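Local atomic coordinates of hypothetical protein (Staphylococcus aureus subsp. aureus, PDB entry 2IL5), a protein that is of unknown function but belongs to the Activator of Hsp90 ATPase homolog 1-like family, within the Bet v 1-like clan. Residues E31-K36 with Q41-S46; V29-A32 with D37-K40; M120-R125 with H152-M157. All coordinates share one frame; numbering follows the deposited sequence.

Contact 1. Residues E31-K36 with Q41-S46; sequences EAWTKK and QWFMTS
Trp42 meets the face of Trp33 with its edge. The two indoles form a T-shaped pair. The five-membered ring of Trp33 and the six-membered ring of Trp42 have centroids 4.9 Å apart and planes at 76°. CH2 of Trp42 does the touching. CH2 of Trp42 sits over the centre of the Trp33 ring, 3.5 Å from CE2 of Trp33. The pyrrole side of Trp42 does a different job. NE1 of Trp42 donates to the backbone O of Ala32 at 2.8 Å, with an N-H...O angle of 157°. The acceptor lies in the indole plane, but the donor stands well above the carbonyl plane. One ring is therefore held by a polar bond and an apolar edge contact, which together fix its rotation. Trp42 reaches this place with CG between its own backbone N and carbonyl carbon (chi1 75°).

In the Bet v 1-like fold two short helices follow the first strand and lead into the rest of the curved antiparallel sheet. This contact joins Ala32 and Trp33, in the region of helix 26-32, to the loop after helix 36-39. Phe43 completes an aromatic cluster there. CE2 of Phe43 lies 3.8 Å from CZ3 of Trp33, and the rings meet obliquely. CB of Phe43 also rests over one face of Trp42. Met161 of helix 136-166 touches Ala32 and both tryptophans, and Phe110 makes a further edge-to-face pair with Trp33.

Contact 2. Residues V29-A32 with D37-K40; sequences VYEA and DLLK
Ala32 and Leu38 bring the two backbones close, with CA atoms 5.5 Å apart. Segment 29-32 lies on helix 26-32 and segment 37-40 on the short helix 36-39. Only four residues lie between the segments, so the contact is local in sequence, closed by a short turn. No hydrogen bond crosses the contact, and packing alone joins the two segments here.

Leu38 points toward helix 26-32 and gives up the most surface. CD1 of Leu38 crosses obliquely to the Glu31 chain and meets CG of Glu31 at 3.7 Å. The same Leu38 CD1 is 3.8 Å from the backbone O of Glu31 and 4.0 Å from CA of Ala32. Glu31 holds CG anti to its backbone N (chi1 -168°), which brings CG within reach of the leucine methyl. Its carboxylate atom OE1 stays 4.0 Å from CD1 of Leu38. CG and CD2 of Leu39 each approach the backbone O of Ala32 at 3.4 Å. That oxygen already accepts a hydrogen bond from Trp42, so leucine carbons and an indole N-H share its surroundings.

Two consecutive short helices beside the C-terminal part of the long helix are a feature of the Bet v 1-like fold. Here they touch both the long helix and the sheet. Ala32 and Leu38 touch helix 136-166 through Ile165 and Val164, while Leu39 packs on Ile53 of strand 50-55 and Tyr81 of strand 74-85.

Contact 3. Residues M120-R125 with H152-M157; sequences MLFYYR and HGFELM
Phe154 of the long helix wedges its ring against Phe122 and Tyr124 of the strand. It has the largest buried area of the three and takes part in two edge-to-face pairs. In the first it offers a face. CZ of Phe122 sits over the centre of the Phe154 ring, 3.5 Å from CE1 of Phe154, with the planes at 54°. In the second it offers an edge. CE2 and CZ of Phe154 come over the face of Tyr124, with CZ 3.7 Å from CD1 of Tyr124 and the planes at 63°. The two strand residues are spaced two apart, so both rings leave the same face of the sheet. Both have CG anti to the backbone N (chi1 168° in Phe122), which brings the two rings to Phe154. The phenol OH of Tyr124 is hydrogen-bonded to Tyr146 and Asp104.

Packing of a long C-terminal helix against a curved antiparallel sheet is characteristic of the Bet v 1-like fold. Strand 118-128 lies between strands 12-22 and 104-112 and is hydrogen-bonded to both. Phe158 of helix 136-166 makes another edge-to-face pair with Phe122.

Contacts 1 and 3 are buried and aromatic, whereas contact 2 is partly buried and rests on leucine methyls against a glutamate chain and backbone atoms. Contacts 1 and 2 share Glu31 and Ala32, and both start from helix 26-32. Of the three, contact 1 alone has a hydrogen bond between its segments. Contact 3 instead joins the sheet to the long helix, between segments much farther apart in sequence. Contacts 1 and 3 meet inside the fold. CH2 of Trp33 is 3.8 Å from CD1 of Phe122, and NE1 of Trp33 is 3.7 Å from SE of Met120. Contact 2 touches contact 3 more lightly, through Val29 and Met120.

Contact 1. Residues E31-K36 with Q41-S46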
# COMPACT_ATOMS: atom_id res chain seq x y z
N GLU A 31 -9.05 0.20 10.40
CA GLU A 31 -8.95 1.63 10.66
C GLU A 31 -7.63 2.27 10.15
O GLU A 31 -7.66 3.38 9.59
CB GLU A 31 -9.11 1.90 12.16
CG GLU A 31 -9.32 3.38 12.53
CD GLU A 31 -9.59 3.62 14.05
OE1 GLU A 31 -8.78 3.22 14.91
OE2 GLU A 31 -10.63 4.23 14.36
N ALA A 32 -6.50 1.57 10.34
CA ALA A 32 -5.18 2.06 9.88
C ALA A 32 -5.17 2.44 8.40
O ALA A 32 -4.45 3.37 8.00
CB ALA A 32 -4.11 1.02 10.16
N TRP A 33 -6.01 1.73 7.61
CA TRP A 33 -6.08 1.79 6.16
C TRP A 33 -7.07 2.81 5.67
O TRP A 33 -7.10 3.13 4.49
CB TRP A 33 -6.48 0.41 5.55
CG TRP A 33 -5.32 -0.60 5.48
CD1 TRP A 33 -4.90 -1.45 6.49
CD2 TRP A 33 -4.48 -0.88 4.35
NE1 TRP A 33 -3.84 -2.23 6.04
CE2 TRP A 33 -3.57 -1.90 4.74
CE3 TRP A 33 -4.40 -0.36 3.04
CZ2 TRP A 33 -2.58 -2.41 3.85
CZ3 TRP A 33 -3.40 -0.87 2.16
CH2 TRP A 33 -2.52 -1.87 2.57
N THR A 34 -7.90 3.31 6.58
CA THR A 34 -9.10 4.03 6.16
C THR A 34 -9.31 5.30 6.93
O THR A 34 -10.29 6.02 6.71
CB THR A 34 -10.39 3.16 6.25
OG1 THR A 34 -10.53 2.65 7.57
CG2 THR A 34 -10.35 2.00 5.23
N LYS A 35 -8.39 5.57 7.84
CA LYS A 35 -8.36 6.83 8.54
C LYS A 35 -7.16 7.69 8.20
O LYS A 35 -6.01 7.32 8.46
CB LYS A 35 -8.44 6.61 10.05
CG LYS A 35 -9.75 7.09 10.63
CD LYS A 35 -9.88 8.63 10.41
CE LYS A 35 -8.80 9.42 11.20
NZ LYS A 35 -8.49 10.79 10.64
N LYS A 36 -7.46 8.87 7.65
CA LYS A 36 -6.49 9.89 7.23
C LYS A 36 -5.32 10.16 8.19
O LYS A 36 -4.15 10.14 7.79
CB LYS A 36 -7.22 11.20 7.00
CG LYS A 36 -6.63 12.04 5.92
CD LYS A 36 -6.71 13.49 6.26
CE LYS A 36 -8.13 13.96 6.35
NZ LYS A 36 -8.20 15.15 7.20
N GLN A 41 0.62 8.62 8.78
CA GLN A 41 1.73 8.15 9.57
C GLN A 41 2.46 6.96 8.98
O GLN A 41 3.57 6.66 9.43
CB GLN A 41 1.27 7.81 11.00
CG GLN A 41 0.60 8.96 11.74
CD GLN A 41 0.21 8.62 13.18
OE1 GLN A 41 1.06 8.27 14.00
NE2 GLN A 41 -1.08 8.74 13.49
N TRP A 42 1.89 6.31 7.96
CA TRP A 42 2.51 5.06 7.48
C TRP A 42 2.37 4.75 6.01
O TRP A 42 3.20 4.04 5.47
CB TRP A 42 2.00 3.85 8.28
CG TRP A 42 0.60 3.41 7.94
CD1 TRP A 42 -0.55 3.85 8.54
CD2 TRP A 42 0.20 2.42 6.97
NE1 TRP A 42 -1.65 3.20 7.97
CE2 TRP A 42 -1.21 2.32 7.02
CE3 TRP A 42 0.90 1.60 6.05
CZ2 TRP A 42 -1.94 1.45 6.18
CZ3 TRP A 42 0.17 0.73 5.23
CH2 TRP A 42 -1.24 0.66 5.31
N PHE A 43 1.31 5.21 5.37
CA PHE A 43 1.02 4.77 4.00
C PHE A 43 1.70 5.67 2.98
O PHE A 43 1.19 6.73 2.67
CB PHE A 43 -0.49 4.75 3.75
CG PHE A 43 -0.87 4.08 2.48
CD1 PHE A 43 -1.16 4.83 1.34
CD2 PHE A 43 -0.91 2.69 2.41
CE1 PHE A 43 -1.49 4.20 0.14
CE2 PHE A 43 -1.25 2.06 1.20
CZ PHE A 43 -1.54 2.83 0.08
N MSE A 44 2.86 5.22 2.50
CA MSE A 44 3.75 5.96 1.57
C MSE A 44 4.23 7.29 2.11
O MSE A 44 4.69 8.15 1.38
CB MSE A 44 3.08 6.18 0.21
CG MSE A 44 2.28 5.01 -0.30
SE MSE A 44 3.34 3.82 -1.38
CE MSE A 44 4.05 5.02 -2.76
N THR A 45 4.09 7.46 3.42
CA THR A 45 4.48 8.69 4.04
C THR A 45 4.74 8.45 5.54
O THR A 45 4.70 7.31 6.00
CB THR A 45 3.41 9.74 3.75
OG1 THR A 45 3.90 11.05 4.06
CG2 THR A 45 2.11 9.41 4.48
N SER A 46 5.05 9.51 6.29
CA SER A 46 5.14 9.41 7.76
C SER A 46 4.79 10.75 8.39
O SER A 46 4.67 11.76 7.67
CB SER A 46 6.53 8.93 8.22
OG SER A 46 7.50 9.90 7.92

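Contact 2. Residues V29-A32 with D37-K40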
# COMPACT_ATOMS: atom_id res chain seq x y z
N VAL A 29 -6.87 -2.78 12.76
CA VAL A 29 -6.10 -2.85 11.53
C VAL A 29 -6.80 -2.19 10.33
O VAL A 29 -6.16 -1.48 9.56
CB VAL A 29 -5.67 -4.30 11.19
CG1 VAL A 29 -4.74 -4.29 9.97
CG2 VAL A 29 -4.94 -4.90 12.40
N TYR A 30 -8.11 -2.41 10.20
CA TYR A 30 -8.89 -1.83 9.10
C TYR A 30 -8.87 -0.32 9.20
O TYR A 30 -8.71 0.36 8.20
CB TYR A 30 -10.33 -2.37 9.11
CG TYR A 30 -11.25 -1.80 8.04
CD1 TYR A 30 -12.12 -0.71 8.32
CD2 TYR A 30 -11.29 -2.35 6.75
CE1 TYR A 30 -12.96 -0.18 7.35
CE2 TYR A 30 -12.12 -1.83 5.76
CZ TYR A 30 -12.95 -0.75 6.05
OH TYR A 30 -13.80 -0.26 5.06
N GLU A 31 -9.05 0.20 10.40
CA GLU A 31 -8.95 1.63 10.66
C GLU A 31 -7.63 2.27 10.15
O GLU A 31 -7.66 3.38 9.59
CB GLU A 31 -9.11 1.90 12.16
CG GLU A 31 -9.32 3.38 12.53
CD GLU A 31 -9.59 3.62 14.05
OE1 GLU A 31 -8.78 3.22 14.91
OE2 GLU A 31 -10.63 4.23 14.36
N ALA A 32 -6.50 1.57 10.34
CA ALA A 32 -5.18 2.06 9.88
C ALA A 32 -5.17 2.44 8.40
O ALA A 32 -4.45 3.37 8.00
CB ALA A 32 -4.11 1.02 10.16
N ASP A 37 -5.63 10.41 9.45
CA ASP A 37 -4.59 10.85 10.36
C ASP A 37 -3.79 9.67 10.91
O ASP A 37 -2.77 9.87 11.60
CB ASP A 37 -5.19 11.79 11.42
CG ASP A 37 -6.00 12.92 10.79
OD1 ASP A 37 -5.44 13.66 9.95
OD2 ASP A 37 -7.21 13.03 11.10
N LEU A 38 -4.23 8.47 10.55
CA LEU A 38 -3.47 7.25 10.74
C LEU A 38 -2.65 6.94 9.47
O LEU A 38 -1.45 6.71 9.55
CB LEU A 38 -4.38 6.06 11.10
CG LEU A 38 -5.18 6.15 12.40
CD1 LEU A 38 -5.89 4.84 12.68
CD2 LEU A 38 -4.31 6.59 13.59
N LEU A 39 -3.29 6.96 8.30
CA LEU A 39 -2.60 6.74 7.02
C LEU A 39 -1.43 7.70 6.80
O LEU A 39 -0.40 7.32 6.21
CB LEU A 39 -3.57 6.91 5.86
CG LEU A 39 -4.58 5.80 5.56
CD1 LEU A 39 -5.74 6.40 4.72
CD2 LEU A 39 -3.91 4.56 4.89
N LYS A 40 -1.59 8.93 7.30
CA LYS A 40 -0.57 9.97 7.19
C LYS A 40 0.72 9.59 7.88
O LYS A 40 1.79 10.14 7.56
CB LYS A 40 -1.11 11.31 7.68
CG LYS A 40 -0.83 11.70 9.11
CD LYS A 40 -1.17 13.16 9.33
CE LYS A 40 -0.25 14.08 8.52
NZ LYS A 40 -0.34 15.52 8.93

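Contact 3. Residues M120-R125 with H152-M157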
# COMPACT_ATOMS: atom_id res chain seq x y z
N MSE A 120 -4.02 -10.53 8.29
CA MSE A 120 -4.08 -9.57 7.21
C MSE A 120 -3.42 -10.17 6.00
O MSE A 120 -2.23 -10.50 6.03
CB MSE A 120 -3.43 -8.26 7.60
CG MSE A 120 -3.56 -7.17 6.53
SE MSE A 120 -2.50 -5.57 6.94
CE MSE A 120 -0.75 -6.09 6.34
N LEU A 121 -4.22 -10.30 4.94
CA LEU A 121 -3.79 -10.82 3.65
C LEU A 121 -3.77 -9.70 2.58
O LEU A 121 -4.81 -9.14 2.15
CB LEU A 121 -4.64 -12.02 3.24
CG LEU A 121 -4.71 -13.16 4.27
CD1 LEU A 121 -5.85 -14.14 3.96
CD2 LEU A 121 -3.36 -13.89 4.34
N PHE A 122 -2.55 -9.38 2.17
CA PHE A 122 -2.29 -8.27 1.28
C PHE A 122 -1.87 -8.77 -0.09
O PHE A 122 -0.95 -9.59 -0.19
CB PHE A 122 -1.20 -7.34 1.92
CG PHE A 122 -0.63 -6.28 0.96
CD1 PHE A 122 -1.27 -5.05 0.80
CD2 PHE A 122 0.59 -6.52 0.26
CE1 PHE A 122 -0.71 -4.08 -0.03
CE2 PHE A 122 1.15 -5.57 -0.59
CZ PHE A 122 0.53 -4.34 -0.73
N TYR A 123 -2.53 -8.27 -1.13
CA TYR A 123 -2.16 -8.57 -2.51
C TYR A 123 -1.87 -7.27 -3.26
O TYR A 123 -2.62 -6.34 -3.12
CB TYR A 123 -3.31 -9.30 -3.21
CG TYR A 123 -3.16 -9.38 -4.71
CD1 TYR A 123 -2.37 -10.34 -5.31
CD2 TYR A 123 -3.83 -8.47 -5.55
CE1 TYR A 123 -2.24 -10.44 -6.73
CE2 TYR A 123 -3.73 -8.57 -6.94
CZ TYR A 123 -2.92 -9.57 -7.53
OH TYR A 123 -2.77 -9.64 -8.90
N TYR A 124 -0.81 -7.23 -4.06
CA TYR A 124 -0.48 -6.07 -4.85
C TYR A 124 -0.07 -6.49 -6.25
O TYR A 124 0.69 -7.45 -6.41
CB TYR A 124 0.66 -5.33 -4.17
CG TYR A 124 1.41 -4.26 -4.95
CD1 TYR A 124 0.95 -2.93 -5.01
CD2 TYR A 124 2.64 -4.55 -5.58
CE1 TYR A 124 1.69 -1.92 -5.66
CE2 TYR A 124 3.38 -3.57 -6.27
CZ TYR A 124 2.91 -2.26 -6.29
OH TYR A 124 3.66 -1.31 -6.98
N ARG A 125 -0.57 -5.74 -7.24
CA ARG A 125 -0.23 -5.97 -8.65
C ARG A 125 0.30 -4.69 -9.29
O ARG A 125 -0.31 -3.63 -9.16
CB ARG A 125 -1.44 -6.48 -9.40
CG ARG A 125 -1.03 -7.06 -10.72
CD ARG A 125 -2.16 -7.60 -11.54
NE ARG A 125 -3.31 -6.74 -11.75
CZ ARG A 125 -4.50 -6.88 -11.13
NH1 ARG A 125 -4.69 -7.80 -10.18
NH2 ARG A 125 -5.49 -6.08 -11.43
N HIS A 152 10.00 -5.39 0.12
CA HIS A 152 10.73 -4.68 1.17
C HIS A 152 10.04 -3.36 1.55
O HIS A 152 9.89 -3.07 2.70
CB HIS A 152 12.17 -4.45 0.71
CG HIS A 152 13.00 -3.66 1.68
ND1 HIS A 152 13.48 -4.19 2.86
CD2 HIS A 152 13.43 -2.37 1.65
CE1 HIS A 152 14.19 -3.28 3.50
NE2 HIS A 152 14.17 -2.16 2.79
N GLY A 153 9.60 -2.58 0.57
CA GLY A 153 8.94 -1.32 0.86
C GLY A 153 7.62 -1.49 1.59
O GLY A 153 7.32 -0.71 2.49
N PHE A 154 6.84 -2.52 1.24
CA PHE A 154 5.61 -2.83 1.97
C PHE A 154 5.82 -3.39 3.37
O PHE A 154 5.08 -3.01 4.27
CB PHE A 154 4.67 -3.74 1.17
CG PHE A 154 3.94 -3.04 0.08
CD1 PHE A 154 3.05 -2.01 0.37
CD2 PHE A 154 4.17 -3.38 -1.26
CE1 PHE A 154 2.36 -1.34 -0.66
CE2 PHE A 154 3.49 -2.72 -2.28
CZ PHE A 154 2.58 -1.70 -1.98
N GLU A 155 6.78 -4.30 3.55
CA GLU A 155 7.19 -4.75 4.88
C GLU A 155 7.51 -3.59 5.79
O GLU A 155 7.08 -3.59 6.96
CB GLU A 155 8.44 -5.64 4.85
CG GLU A 155 8.28 -7.02 4.22
CD GLU A 155 7.24 -7.92 4.88
OE1 GLU A 155 6.92 -7.70 6.05
OE2 GLU A 155 6.77 -8.87 4.22
N LEU A 156 8.29 -2.62 5.30
CA LEU A 156 8.70 -1.46 6.12
C LEU A 156 7.50 -0.63 6.48
O LEU A 156 7.42 -0.10 7.58
CB LEU A 156 9.70 -0.55 5.40
CG LEU A 156 11.19 -0.76 5.37
CD1 LEU A 156 11.80 0.24 4.38
CD2 LEU A 156 11.79 -0.61 6.74
N MSE A 157 6.56 -0.52 5.53
CA MSE A 157 5.27 0.16 5.74
C MSE A 157 4.35 -0.48 6.78
O MSE A 157 3.69 0.22 7.54
CB MSE A 157 4.49 0.22 4.45
CG MSE A 157 4.55 1.54 3.76
SE MSE A 157 3.39 1.44 2.19
CE MSE A 157 4.82 1.20 0.94